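Local structure of intimin adherence protein (Escherichia coli O157:H7, 3NCX) at residues Ile13-Asp18 against Arg25-Asn30; Phe38-Ser43 against Tyr49-Glu54; Ala104-Ala109 against Ile150-Ser155; Asp129-Gly132 against Lys136-His139; Ser162-Leu167 against Tyr171-Val176. The protein is an outer-membrane adhesin that probably binds the translocated receptor Tir, attaching the bacterium to the surface of the host cell. The protein carries 1 engineered substitution. One frame throughout, in Å; residues are numbered along the deposited sequence.

How the interactions relate
The five contacts run along an elongated chain from an Ig-like domain to a C-type lectin-like domain. Interactions 1 and 2, with centres 12 Å apart, share a sheet: D14 N lies 2.6 Å from K41 O, and V17 packs on F38. Interaction 4 sits near the middle, where the two domains meet; its W131 touches L28 and P29 of interaction 1 and, more loosely, F38 of interaction 2. Interactions 3 and 5 lie in the lectin-like domain, centres 11 Å apart, and touch where I150 meets S163. Some 40 Å separates the centres of interactions 2 and 3, at opposite sides of the chain's centre.

Interaction 1 of 5, residues Ile13-Asp18 against Arg25-Asn30; sequences IDNKVD and RGELPN
D18 and R25 form the non-hydrogen-bonded pair of a short antiparallel beta hairpin, strands 17-19 and 24-26, on the Ig-like sheet. Opposite charges suit this rather open face: D18 OD2 makes a salt bridge to R25 NH1 at 2.8 Å. The carboxylate does not meet the guanidinium edge-on; its CG sits over one face, displaced from the centre, and the two planes are 51° apart. A water at the guanidinium edge, in its plane, bridges the pair, donating to D18 OD1 and accepting from R25 NH2 (2.7 Å). Next to this pair, V17 and G26 exchange two backbone bonds, V17 N to G26 O at 2.7 Å and G26 N to V17 O at 2.9 Å. The V17 side chain takes the sheet's other face, a buried place fit for a branched apolar residue, against F38, L40 and Y89. At the exposed border, K16 lays its methylenes along the opposite backbone: bends at chi2 and chi3 bring CG and CD against it, with CD 3.3 Å from R25 O. Past the paired residues, N15 and E27 approach with amide and carboxylate 74° apart, joined by a weak bond from N15 ND2 to E27 OE2 at 3.4 Å.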
# COMPACT_ATOMS: atom_id res chain seq x y z
N ILE A 13 -15.33 13.68 -6.60
CA ILE A 13 -14.41 12.56 -6.47
C ILE A 13 -15.08 11.39 -5.75
O ILE A 13 -15.47 11.51 -4.59
CB ILE A 13 -13.11 12.94 -5.73
CG1 ILE A 13 -12.24 13.84 -6.61
CG2 ILE A 13 -12.33 11.70 -5.35
CD1 ILE A 13 -10.92 14.21 -5.97
N ASP A 14 -15.22 10.27 -6.46
CA ASP A 14 -15.87 9.09 -5.91
C ASP A 14 -15.19 8.62 -4.63
O ASP A 14 -13.97 8.44 -4.59
CB ASP A 14 -15.89 7.96 -6.94
CG ASP A 14 -17.29 7.44 -7.22
OD1 ASP A 14 -17.76 6.57 -6.46
OD2 ASP A 14 -17.91 7.91 -8.20
N ASN A 15 -15.99 8.41 -3.58
CA ASN A 15 -15.48 7.87 -2.33
C ASN A 15 -15.09 6.40 -2.48
O ASN A 15 -14.31 5.86 -1.70
CB ASN A 15 -16.51 8.04 -1.22
CG ASN A 15 -16.06 7.42 0.09
OD1 ASN A 15 -15.18 7.95 0.77
ND2 ASN A 15 -16.66 6.28 0.44
N LYS A 16 -15.65 5.76 -3.51
CA LYS A 16 -15.33 4.38 -3.81
C LYS A 16 -14.01 4.33 -4.58
O LYS A 16 -13.89 4.90 -5.67
CB LYS A 16 -16.45 3.75 -4.65
CG LYS A 16 -16.60 2.25 -4.47
CD LYS A 16 -17.51 1.91 -3.29
CE LYS A 16 -18.93 2.41 -3.53
NZ LYS A 16 -19.86 2.03 -2.43
N VAL A 17 -13.02 3.65 -4.02
CA VAL A 17 -11.69 3.58 -4.62
C VAL A 17 -11.44 2.25 -5.31
O VAL A 17 -11.91 1.20 -4.86
CB VAL A 17 -10.59 3.85 -3.57
CG1 VAL A 17 -9.34 3.05 -3.89
CG2 VAL A 17 -10.29 5.33 -3.48
N ASP A 18 -10.70 2.29 -6.42
CA ASP A 18 -10.36 1.08 -7.16
C ASP A 18 -8.97 0.58 -6.80
O ASP A 18 -7.97 1.10 -7.30
CB ASP A 18 -10.46 1.33 -8.66
CG ASP A 18 -10.05 0.13 -9.48
OD1 ASP A 18 -9.47 0.31 -10.57
OD2 ASP A 18 -10.31 -1.01 -9.04
N ARG A 25 -13.62 -2.38 -5.45
CA ARG A 25 -14.14 -1.01 -5.45
C ARG A 25 -14.78 -0.68 -4.12
O ARG A 25 -15.97 -0.94 -3.89
CB ARG A 25 -15.13 -0.81 -6.60
CG ARG A 25 -14.45 -0.45 -7.91
CD ARG A 25 -15.06 -1.19 -9.08
NE ARG A 25 -14.33 -0.91 -10.32
CZ ARG A 25 -13.17 -1.48 -10.65
NH1 ARG A 25 -12.60 -2.35 -9.83
NH2 ARG A 25 -12.58 -1.17 -11.79
N GLY A 26 -13.99 -0.10 -3.23
CA GLY A 26 -14.45 0.32 -1.92
C GLY A 26 -13.54 1.39 -1.36
O GLY A 26 -12.61 1.84 -2.03
N GLU A 27 -13.81 1.81 -0.13
CA GLU A 27 -13.01 2.84 0.52
C GLU A 27 -11.56 2.39 0.71
O GLU A 27 -11.28 1.20 0.80
CB GLU A 27 -13.63 3.22 1.87
CG GLU A 27 -15.06 3.71 1.77
CD GLU A 27 -15.71 3.88 3.13
OE1 GLU A 27 -15.04 3.59 4.14
OE2 GLU A 27 -16.88 4.30 3.18
N LEU A 28 -10.65 3.36 0.75
CA LEU A 28 -9.24 3.08 0.96
C LEU A 28 -9.03 2.28 2.24
O LEU A 28 -9.60 2.61 3.28
CB LEU A 28 -8.44 4.39 1.03
CG LEU A 28 -6.92 4.26 1.17
CD1 LEU A 28 -6.31 3.71 -0.10
CD2 LEU A 28 -6.30 5.60 1.53
N PRO A 29 -8.22 1.21 2.16
CA PRO A 29 -7.95 0.37 3.33
C PRO A 29 -7.32 1.17 4.46
O PRO A 29 -6.51 2.06 4.21
CB PRO A 29 -6.94 -0.65 2.79
CG PRO A 29 -7.20 -0.70 1.32
CD PRO A 29 -7.57 0.70 0.94
N ASN A 30 -7.70 0.86 5.69
CA ASN A 30 -7.12 1.50 6.87
C ASN A 30 -5.64 1.15 7.01
O ASN A 30 -4.82 2.00 7.33
CB ASN A 30 -7.88 1.10 8.13
CG ASN A 30 -7.18 1.54 9.40
OD1 ASN A 30 -6.40 2.49 9.39
ND2 ASN A 30 -7.44 0.83 10.49
O HOH W 1 -10.04 -2.20 -12.01

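Interaction 2 of 5, residues Phe38-Ser43 against Tyr49-Glu54; sequences FKLKAS and YSWYSE
W51, Y49 and A42 carry this contact, in which two large rings reach across to a small methyl group and to the leucine two residues before it. The A42 CB sits almost exactly on the axis of the Y49 ring, 3.7 Å from its centroid and only 2° off the ring normal, a CH-pi contact over the face. The backbones leave little depth here, with A42 CA 7.6 Å from Y49 CA, and alanine is small enough to let a ring lie flat on its methyl. The same CB also meets the indole, its distance to W51 CH2 being 3.7 Å, which makes A42 the meeting point of both aromatic residues.

Farther along, the gap widens to 9.6 Å between L40 CA and W51 CA, and the longer indole spans it. CG of W51 stands anti to the carbonyl carbon (chi1 -51°), and the six-membered ring is carried out to the facing strand, where CZ3 packs on L40 CB at 3.7 Å. Leucine answers with a bulky apolar side chain in a buried place, touching I77 and V67 as well. Tyrosine suits the margin of this layer: its ring covers A42 while its OH passes near S43 CA and is hydrogen-bonded to G44 O. Strand 37-43 belongs to one antiparallel sheet and strand 49-53 to another that also contains 75-81, so the side chains meet between layers, the face-to-face packing of a beta sandwich in a bacterial Ig-like domain.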
# COMPACT_ATOMS: atom_id res chain seq x y z
N PHE A 38 -4.02 2.75 -6.17
CA PHE A 38 -5.46 2.77 -6.35
C PHE A 38 -5.91 3.92 -7.26
O PHE A 38 -5.27 4.96 -7.33
CB PHE A 38 -6.18 2.85 -5.00
CG PHE A 38 -5.81 4.06 -4.18
CD1 PHE A 38 -6.63 5.17 -4.16
CD2 PHE A 38 -4.65 4.07 -3.42
CE1 PHE A 38 -6.29 6.28 -3.41
CE2 PHE A 38 -4.31 5.17 -2.66
CZ PHE A 38 -5.13 6.28 -2.66
N LYS A 39 -7.03 3.70 -7.96
CA LYS A 39 -7.54 4.68 -8.91
C LYS A 39 -8.69 5.49 -8.32
O LYS A 39 -9.77 4.96 -8.05
CB LYS A 39 -8.03 3.97 -10.18
CG LYS A 39 -7.03 3.01 -10.79
CD LYS A 39 -6.02 3.73 -11.67
CE LYS A 39 -6.69 4.34 -12.89
NZ LYS A 39 -5.70 4.90 -13.84
N LEU A 40 -8.46 6.79 -8.14
CA LEU A 40 -9.52 7.70 -7.73
C LEU A 40 -10.43 7.99 -8.93
O LEU A 40 -9.94 8.30 -10.02
CB LEU A 40 -8.94 9.00 -7.18
CG LEU A 40 -8.26 8.91 -5.81
CD1 LEU A 40 -7.54 10.21 -5.48
CD2 LEU A 40 -9.28 8.57 -4.73
N LYS A 41 -11.74 7.89 -8.72
CA LYS A 41 -12.70 8.09 -9.79
C LYS A 41 -13.37 9.45 -9.70
O LYS A 41 -14.15 9.71 -8.78
CB LYS A 41 -13.76 6.99 -9.77
CG LYS A 41 -14.83 7.11 -10.85
CD LYS A 41 -14.48 6.28 -12.08
CE LYS A 41 -13.19 6.75 -12.74
NZ LYS A 41 -12.77 5.83 -13.84
N ALA A 42 -13.08 10.32 -10.66
CA ALA A 42 -13.71 11.64 -10.71
C ALA A 42 -14.95 11.62 -11.60
O ALA A 42 -15.05 10.81 -12.52
CB ALA A 42 -12.72 12.68 -11.21
N SER A 43 -15.89 12.50 -11.31
CA SER A 43 -17.12 12.60 -12.10
C SER A 43 -17.53 14.06 -12.23
O SER A 43 -17.03 14.93 -11.52
CB SER A 43 -18.24 11.79 -11.46
OG SER A 43 -18.62 12.35 -10.21
N TYR A 49 -9.70 15.60 -16.46
CA TYR A 49 -9.23 15.95 -15.13
C TYR A 49 -7.71 16.00 -15.02
O TYR A 49 -7.00 15.44 -15.85
CB TYR A 49 -9.79 14.97 -14.10
CG TYR A 49 -11.24 14.60 -14.34
CD1 TYR A 49 -12.26 15.49 -14.02
CD2 TYR A 49 -11.58 13.38 -14.89
CE1 TYR A 49 -13.59 15.16 -14.24
CE2 TYR A 49 -12.90 13.04 -15.11
CZ TYR A 49 -13.90 13.94 -14.79
OH TYR A 49 -15.22 13.60 -15.01
N SER A 50 -7.23 16.67 -13.98
CA SER A 50 -5.81 16.72 -13.66
C SER A 50 -5.66 16.61 -12.15
O SER A 50 -6.42 17.22 -11.40
CB SER A 50 -5.18 18.01 -14.17
OG SER A 50 -5.81 19.14 -13.60
N TRP A 51 -4.69 15.82 -11.70
CA TRP A 51 -4.57 15.51 -10.28
C TRP A 51 -3.35 16.14 -9.62
O TRP A 51 -2.34 16.41 -10.28
CB TRP A 51 -4.58 14.00 -10.07
CG TRP A 51 -5.73 13.33 -10.75
CD1 TRP A 51 -5.83 13.00 -12.07
CD2 TRP A 51 -6.97 12.91 -10.15
NE1 TRP A 51 -7.04 12.40 -12.33
CE2 TRP A 51 -7.75 12.33 -11.16
CE3 TRP A 51 -7.48 12.97 -8.85
CZ2 TRP A 51 -9.03 11.82 -10.92
CZ3 TRP A 51 -8.74 12.45 -8.61
CH2 TRP A 51 -9.50 11.89 -9.64
N TYR A 52 -3.45 16.38 -8.32
CA TYR A 52 -2.39 17.06 -7.58
C TYR A 52 -2.31 16.55 -6.14
O TYR A 52 -3.33 16.31 -5.50
CB TYR A 52 -2.64 18.57 -7.59
CG TYR A 52 -1.76 19.35 -6.64
CD1 TYR A 52 -0.52 19.83 -7.04
CD2 TYR A 52 -2.18 19.63 -5.34
CE1 TYR A 52 0.28 20.55 -6.18
CE2 TYR A 52 -1.38 20.35 -4.47
CZ TYR A 52 -0.15 20.81 -4.90
OH TYR A 52 0.64 21.53 -4.04
N SER A 53 -1.09 16.39 -5.65
CA SER A 53 -0.87 15.96 -4.27
C SER A 53 -0.31 17.10 -3.44
O SER A 53 0.65 17.76 -3.84
CB SER A 53 0.07 14.76 -4.22
OG SER A 53 0.36 14.40 -2.89
N GLU A 54 -0.90 17.34 -2.27
CA GLU A 54 -0.45 18.42 -1.40
C GLU A 54 0.74 17.99 -0.56
O GLU A 54 1.26 18.77 0.25
CB GLU A 54 -1.59 18.91 -0.51
CG GLU A 54 -2.77 19.47 -1.29
CD GLU A 54 -3.58 20.47 -0.49
OE1 GLU A 54 -2.99 21.14 0.39
OE2 GLU A 54 -4.80 20.58 -0.73

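Interaction 3 of 5, residues Ala104-Ala109 against Ile150-Ser155; sequences AYYADA and IKQTSS
Y106 OH accepts a hydrogen bond from the backbone N of Q152, 2.6 Å long and nearly straight, with an angle of 164° at the hydrogen. The bond ties the start of helix 106-112 to the loop that follows strand 147-149 in the C-type lectin-like domain. Tyrosine suits the place because it is long enough to cross the gap, Y106 CA and K151 CA being 8.6 Å apart, and ends in a polar atom that satisfies an N-H of the loop. Its CG lies anti to the backbone N (chi1 -174°), which swings the ring off the first turn of the helix toward the loop.

The Q152 side chain packs on the ring whose hydroxyl its backbone N-H bonds. With CG set between its backbone N and carbonyl carbon, its otherwise extended chain passes over the ring, and the amide stacks on one face with the planes 27° apart; Q152 CD comes 3.5 Å from Y106 CE1. Beyond the ring the amide is steadied by a weak bond from NE2 to V161 O. The tyrosine ring also meets W149 edge-to-face, and its side chain touches L117 and V178. At the ring's edge, in its plane, lies I150 O, 3.2 Å from Y106 CE2, while K151 CG passes 3.7 Å from Y106 OH.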
# COMPACT_ATOMS: atom_id res chain seq x y z
N ALA A 104 17.61 -10.17 4.82
CA ALA A 104 18.53 -10.32 5.94
C ALA A 104 18.12 -11.48 6.84
O ALA A 104 17.03 -12.04 6.69
CB ALA A 104 18.58 -9.02 6.74
N TYR A 105 18.99 -11.84 7.78
CA TYR A 105 18.65 -12.86 8.77
C TYR A 105 17.79 -12.22 9.85
O TYR A 105 17.75 -11.00 9.97
CB TYR A 105 19.91 -13.47 9.37
CG TYR A 105 20.81 -14.15 8.36
CD1 TYR A 105 20.30 -14.64 7.17
CD2 TYR A 105 22.17 -14.30 8.60
CE1 TYR A 105 21.11 -15.26 6.24
CE2 TYR A 105 22.99 -14.91 7.68
CZ TYR A 105 22.46 -15.39 6.50
OH TYR A 105 23.28 -16.01 5.58
N TYR A 106 17.10 -13.05 10.63
CA TYR A 106 16.15 -12.53 11.61
C TYR A 106 16.76 -11.45 12.50
O TYR A 106 16.21 -10.35 12.60
CB TYR A 106 15.59 -13.65 12.49
CG TYR A 106 14.51 -13.17 13.43
CD1 TYR A 106 14.82 -12.67 14.69
CD2 TYR A 106 13.17 -13.19 13.05
CE1 TYR A 106 13.84 -12.21 15.54
CE2 TYR A 106 12.18 -12.73 13.90
CZ TYR A 106 12.52 -12.25 15.14
OH TYR A 106 11.54 -11.79 15.99
N ALA A 107 17.89 -11.76 13.13
CA ALA A 107 18.54 -10.81 14.03
C ALA A 107 18.80 -9.46 13.37
O ALA A 107 18.54 -8.41 13.95
CB ALA A 107 19.83 -11.41 14.57
N ASP A 108 19.31 -9.50 12.14
CA ASP A 108 19.61 -8.29 11.39
C ASP A 108 18.33 -7.56 10.99
O ASP A 108 18.26 -6.33 11.05
CB ASP A 108 20.44 -8.62 10.15
CG ASP A 108 20.80 -7.39 9.34
OD1 ASP A 108 20.91 -6.29 9.94
OD2 ASP A 108 20.98 -7.51 8.11
N ALA A 109 17.32 -8.31 10.58
CA ALA A 109 16.04 -7.74 10.21
C ALA A 109 15.45 -6.97 11.38
O ALA A 109 14.82 -5.93 11.21
CB ALA A 109 15.08 -8.82 9.75
N ILE A 150 8.33 -12.91 10.61
CA ILE A 150 7.36 -12.60 11.66
C ILE A 150 8.13 -12.54 12.97
O ILE A 150 9.09 -13.28 13.16
CB ILE A 150 6.24 -13.67 11.76
CG1 ILE A 150 5.18 -13.46 10.68
CG2 ILE A 150 5.56 -13.61 13.12
CD1 ILE A 150 5.66 -13.74 9.28
N LYS A 151 7.73 -11.64 13.86
CA LYS A 151 8.39 -11.53 15.16
C LYS A 151 8.32 -12.87 15.90
O LYS A 151 7.23 -13.37 16.19
CB LYS A 151 7.77 -10.42 16.01
CG LYS A 151 8.44 -10.25 17.36
CD LYS A 151 7.92 -9.02 18.09
CE LYS A 151 8.56 -8.88 19.46
NZ LYS A 151 10.04 -8.83 19.38
N GLN A 152 9.48 -13.43 16.20
CA GLN A 152 9.57 -14.76 16.80
C GLN A 152 9.02 -14.80 18.22
O GLN A 152 9.28 -13.91 19.02
CB GLN A 152 11.01 -15.28 16.76
CG GLN A 152 12.00 -14.45 17.56
CD GLN A 152 13.41 -15.01 17.51
OE1 GLN A 152 14.30 -14.53 18.21
NE2 GLN A 152 13.61 -16.03 16.69
N THR A 153 8.26 -15.85 18.52
CA THR A 153 7.71 -16.05 19.86
C THR A 153 8.83 -16.34 20.86
O THR A 153 10.00 -16.44 20.49
CB THR A 153 6.70 -17.21 19.89
OG1 THR A 153 7.40 -18.46 19.79
CG2 THR A 153 5.71 -17.09 18.75
N SER A 154 8.45 -16.48 22.12
CA SER A 154 9.41 -16.79 23.18
C SER A 154 10.07 -18.15 22.95
O SER A 154 11.28 -18.29 23.09
CB SER A 154 8.72 -16.75 24.54
OG SER A 154 7.52 -17.50 24.53
N SER A 155 9.26 -19.14 22.60
CA SER A 155 9.77 -20.48 22.35
C SER A 155 10.62 -20.49 21.08
O SER A 155 11.63 -21.19 21.00
CB SER A 155 8.63 -21.49 22.22
OG SER A 155 7.87 -21.25 21.05

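Interaction 4 of 5, residues Asp129-Gly132 against Lys136-His139; sequences DSWG and KYSH
Y137 sends its side chain toward W131 from the bond at CB, which points at segment 129-132. CG stands anti to the carbonyl carbon (chi1 -62°), and this carries the ring across the gap, its CE1-CZ side toward the helix end. There CE1 runs beside the end of the helix, 3.8 Å from W131 O and 4.2 Å from W131 CB. One atom farther, CZ packs against the indole, 3.9 Å from W131 CE3. The two side chains cross at about a right angle, and the hydroxyl lies at the edge of the indole, in its plane, 3.3 Å from W131 CE3.

At the tip, OH donates to the carbonyl oxygen of W131 at 2.8 Å, tilted 30° from the carbonyl plane. Helix 121-131 ends here, in the lectin-like domain where it packs against the Ig-like part of the chain, and its last carbonyls lack the amide partners a further turn would bring. A tyrosine hydroxyl is well placed to supply one, and Y137 OH in turn receives a weak bond from G21 N. G132 leaves the helical conformation with a positive phi of 94°, a natural place for glycine, because a CB would crowd the carbonyl O of W131.

Both aromatic side chains are buried and reach the same neighbours, I19 and L33. Tryptophan combines a broad apolar surface, covered also by L28 and P29, with one polar atom, and that atom, NE1, is hydrogen-bonded to I31 O.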
# COMPACT_ATOMS: atom_id res chain seq x y z
N ASP A 129 -5.23 -9.22 2.16
CA ASP A 129 -6.68 -9.16 2.02
C ASP A 129 -7.12 -7.78 1.55
O ASP A 129 -8.11 -7.65 0.82
CB ASP A 129 -7.38 -9.51 3.34
CG ASP A 129 -7.25 -10.98 3.70
OD1 ASP A 129 -7.00 -11.80 2.79
OD2 ASP A 129 -7.42 -11.31 4.89
N SER A 130 -6.39 -6.76 1.98
CA SER A 130 -6.76 -5.38 1.69
C SER A 130 -6.19 -4.88 0.36
O SER A 130 -6.76 -3.98 -0.27
CB SER A 130 -6.31 -4.45 2.82
OG SER A 130 -6.86 -4.85 4.06
N TRP A 131 -5.09 -5.47 -0.08
CA TRP A 131 -4.40 -5.00 -1.28
C TRP A 131 -4.18 -6.07 -2.33
O TRP A 131 -4.24 -5.80 -3.53
CB TRP A 131 -3.07 -4.34 -0.90
CG TRP A 131 -3.23 -3.11 -0.06
CD1 TRP A 131 -3.19 -3.04 1.30
CD2 TRP A 131 -3.46 -1.78 -0.52
NE1 TRP A 131 -3.38 -1.74 1.72
CE2 TRP A 131 -3.55 -0.95 0.61
CE3 TRP A 131 -3.61 -1.20 -1.79
CZ2 TRP A 131 -3.78 0.42 0.52
CZ3 TRP A 131 -3.83 0.16 -1.88
CH2 TRP A 131 -3.91 0.96 -0.73
N GLY A 132 -3.93 -7.30 -1.89
CA GLY A 132 -3.62 -8.38 -2.81
C GLY A 132 -2.13 -8.55 -3.01
O GLY A 132 -1.33 -7.88 -2.36
N LYS A 136 1.61 -7.12 -7.83
CA LYS A 136 0.63 -6.52 -8.73
C LYS A 136 0.77 -5.00 -8.75
O LYS A 136 0.05 -4.31 -9.47
CB LYS A 136 -0.80 -6.92 -8.33
CG LYS A 136 -1.17 -8.35 -8.71
CD LYS A 136 -2.64 -8.61 -8.45
CE LYS A 136 -3.07 -9.95 -9.02
NZ LYS A 136 -2.83 -10.04 -10.48
N TYR A 137 1.71 -4.50 -7.95
CA TYR A 137 1.97 -3.07 -7.88
C TYR A 137 3.32 -2.72 -8.49
O TYR A 137 4.28 -3.50 -8.41
CB TYR A 137 1.87 -2.57 -6.44
CG TYR A 137 0.49 -2.76 -5.85
CD1 TYR A 137 0.18 -3.87 -5.08
CD2 TYR A 137 -0.52 -1.84 -6.09
CE1 TYR A 137 -1.08 -4.05 -4.55
CE2 TYR A 137 -1.79 -2.01 -5.57
CZ TYR A 137 -2.06 -3.12 -4.80
OH TYR A 137 -3.33 -3.29 -4.27
N SER A 138 3.39 -1.56 -9.12
CA SER A 138 4.57 -1.14 -9.88
C SER A 138 5.88 -1.36 -9.14
O SER A 138 6.85 -1.87 -9.71
CB SER A 138 4.44 0.33 -10.28
OG SER A 138 5.64 0.80 -10.85
N HIS A 139 5.90 -0.99 -7.87
CA HIS A 139 7.13 -1.00 -7.08
C HIS A 139 7.65 -2.41 -6.82
O HIS A 139 8.81 -2.58 -6.45
CB HIS A 139 6.90 -0.27 -5.76
CG HIS A 139 8.17 0.18 -5.09
ND1 HIS A 139 8.91 -0.64 -4.27
CD2 HIS A 139 8.81 1.37 -5.12
CE1 HIS A 139 9.96 0.03 -3.82
NE2 HIS A 139 9.93 1.25 -4.33

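Interaction 5 of 5, residues Ser162-Leu167 against Tyr171-Val176; sequences SSTYNL and YPLPGV. Engineered in segment 171-176: Y171 (natural residue Asn).
T164 and L173 bond to each other twice through their backbones, T164 N to L173 O at 2.7 Å and L173 N to T164 O at 3.0 Å, as an antiparallel hydrogen-bonded pair. Toward the turn, N166 N donates to Y171 O at 3.1 Å. That carbonyl also accepts from a water at 2.6 Å that hydrogen-bonds T164 OG1, linking the threonine hydroxyl to the facing segment. OG1 sits between the backbone N and the carbonyl carbon (chi1 60°), which places it 3.4 Å from L173 CB; the two side chains lie alongside and point the same way.

These bonds make a beta hairpin of strands 161-166 and 172-177; the axes of 162-166 and 172-174 run 169° apart, and 172-177 is an edge strand of a three-stranded sheet in the lectin-like domain. Proline fits this edge: P172 is opposite Y165 in a non-hydrogen-bonded pair, where no N-H is asked of it. P174 packs beside S163, with S163 CB 3.7 Å from P174 CA. At G175 the chain turns a corner with positive phi, and beyond it V176 CG2 comes to 4.0 Å from T164 OG1.

Y165 lies on the face opposite T164 and L173, shared with P172, its ring packed on L124, S125 and Y128 of helix 121-131. N166 fastens the strand's end, ND2 to S145 OG and OD1 to the backbone N of I146 and I168. Y171 is an engineered residue whose ring leads away from the neighbouring strand, while its CB stays 4.2 Å from N166 CB.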
# COMPACT_ATOMS: atom_id res chain seq x y z
N SER A 162 11.95 -18.85 13.43
CA SER A 162 10.88 -17.87 13.37
C SER A 162 10.05 -18.12 12.11
O SER A 162 10.61 -18.33 11.03
CB SER A 162 11.45 -16.45 13.36
OG SER A 162 10.42 -15.49 13.49
N SER A 163 8.73 -18.09 12.26
CA SER A 163 7.84 -18.32 11.13
C SER A 163 7.86 -17.15 10.15
O SER A 163 8.30 -16.05 10.49
CB SER A 163 6.42 -18.58 11.63
OG SER A 163 6.01 -17.56 12.52
N THR A 164 7.40 -17.40 8.93
CA THR A 164 7.38 -16.38 7.89
C THR A 164 6.07 -16.37 7.11
O THR A 164 5.31 -17.34 7.15
CB THR A 164 8.54 -16.57 6.88
OG1 THR A 164 8.42 -17.85 6.25
CG2 THR A 164 9.89 -16.48 7.58
N TYR A 165 5.82 -15.28 6.40
CA TYR A 165 4.64 -15.15 5.56
C TYR A 165 5.00 -14.43 4.27
O TYR A 165 5.70 -13.42 4.28
CB TYR A 165 3.53 -14.40 6.30
CG TYR A 165 2.28 -14.20 5.47
CD1 TYR A 165 1.37 -15.23 5.29
CD2 TYR A 165 2.01 -12.97 4.87
CE1 TYR A 165 0.22 -15.05 4.53
CE2 TYR A 165 0.86 -12.78 4.11
CZ TYR A 165 -0.02 -13.83 3.95
OH TYR A 165 -1.16 -13.65 3.20
N ASN A 166 4.51 -14.95 3.14
CA ASN A 166 4.83 -14.38 1.84
C ASN A 166 3.75 -13.41 1.36
O ASN A 166 2.58 -13.78 1.23
CB ASN A 166 5.04 -15.50 0.82
CG ASN A 166 5.70 -15.01 -0.45
OD1 ASN A 166 5.38 -13.94 -0.97
ND2 ASN A 166 6.65 -15.79 -0.96
N LEU A 167 4.15 -12.17 1.09
CA LEU A 167 3.21 -11.11 0.73
C LEU A 167 2.66 -11.24 -0.69
O LEU A 167 1.82 -10.45 -1.11
CB LEU A 167 3.87 -9.74 0.91
CG LEU A 167 4.20 -9.36 2.36
CD1 LEU A 167 5.00 -8.07 2.41
CD2 LEU A 167 2.92 -9.23 3.17
N TYR A 171 1.98 -17.80 1.41
CA TYR A 171 2.58 -19.01 1.95
C TYR A 171 3.15 -18.81 3.36
O TYR A 171 4.09 -18.04 3.56
CB TYR A 171 3.68 -19.51 1.01
CG TYR A 171 4.32 -20.82 1.43
CD1 TYR A 171 3.57 -21.99 1.51
CD2 TYR A 171 5.67 -20.88 1.73
CE1 TYR A 171 4.15 -23.18 1.89
CE2 TYR A 171 6.26 -22.08 2.11
CZ TYR A 171 5.50 -23.22 2.19
OH TYR A 171 6.08 -24.41 2.57
N PRO A 172 2.55 -19.49 4.35
CA PRO A 172 3.04 -19.47 5.73
C PRO A 172 4.09 -20.55 5.94
O PRO A 172 3.98 -21.63 5.36
CB PRO A 172 1.78 -19.80 6.53
CG PRO A 172 1.03 -20.72 5.64
CD PRO A 172 1.31 -20.27 4.22
N LEU A 173 5.09 -20.27 6.76
CA LEU A 173 6.16 -21.23 6.98
C LEU A 173 6.78 -21.09 8.36
O LEU A 173 7.45 -20.10 8.65
CB LEU A 173 7.24 -21.07 5.90
CG LEU A 173 8.30 -22.17 5.81
CD1 LEU A 173 7.65 -23.54 5.70
CD2 LEU A 173 9.22 -21.91 4.63
N PRO A 174 6.54 -22.08 9.23
CA PRO A 174 7.10 -22.11 10.59
C PRO A 174 8.48 -22.75 10.63
O PRO A 174 8.91 -23.34 9.64
CB PRO A 174 6.10 -22.99 11.34
CG PRO A 174 5.66 -23.97 10.30
CD PRO A 174 5.62 -23.20 9.00
N GLY A 175 9.16 -22.64 11.76
CA GLY A 175 10.43 -23.32 11.98
C GLY A 175 11.54 -22.94 11.01
O GLY A 175 12.43 -23.75 10.74
N VAL A 176 11.49 -21.72 10.50
CA VAL A 176 12.54 -21.22 9.62
C VAL A 176 13.73 -20.73 10.45
O VAL A 176 13.58 -19.82 11.27
CB VAL A 176 12.04 -20.08 8.73
CG1 VAL A 176 13.18 -19.52 7.90
CG2 VAL A 176 10.90 -20.55 7.85
O HOH W 2 6.64 -17.89 4.19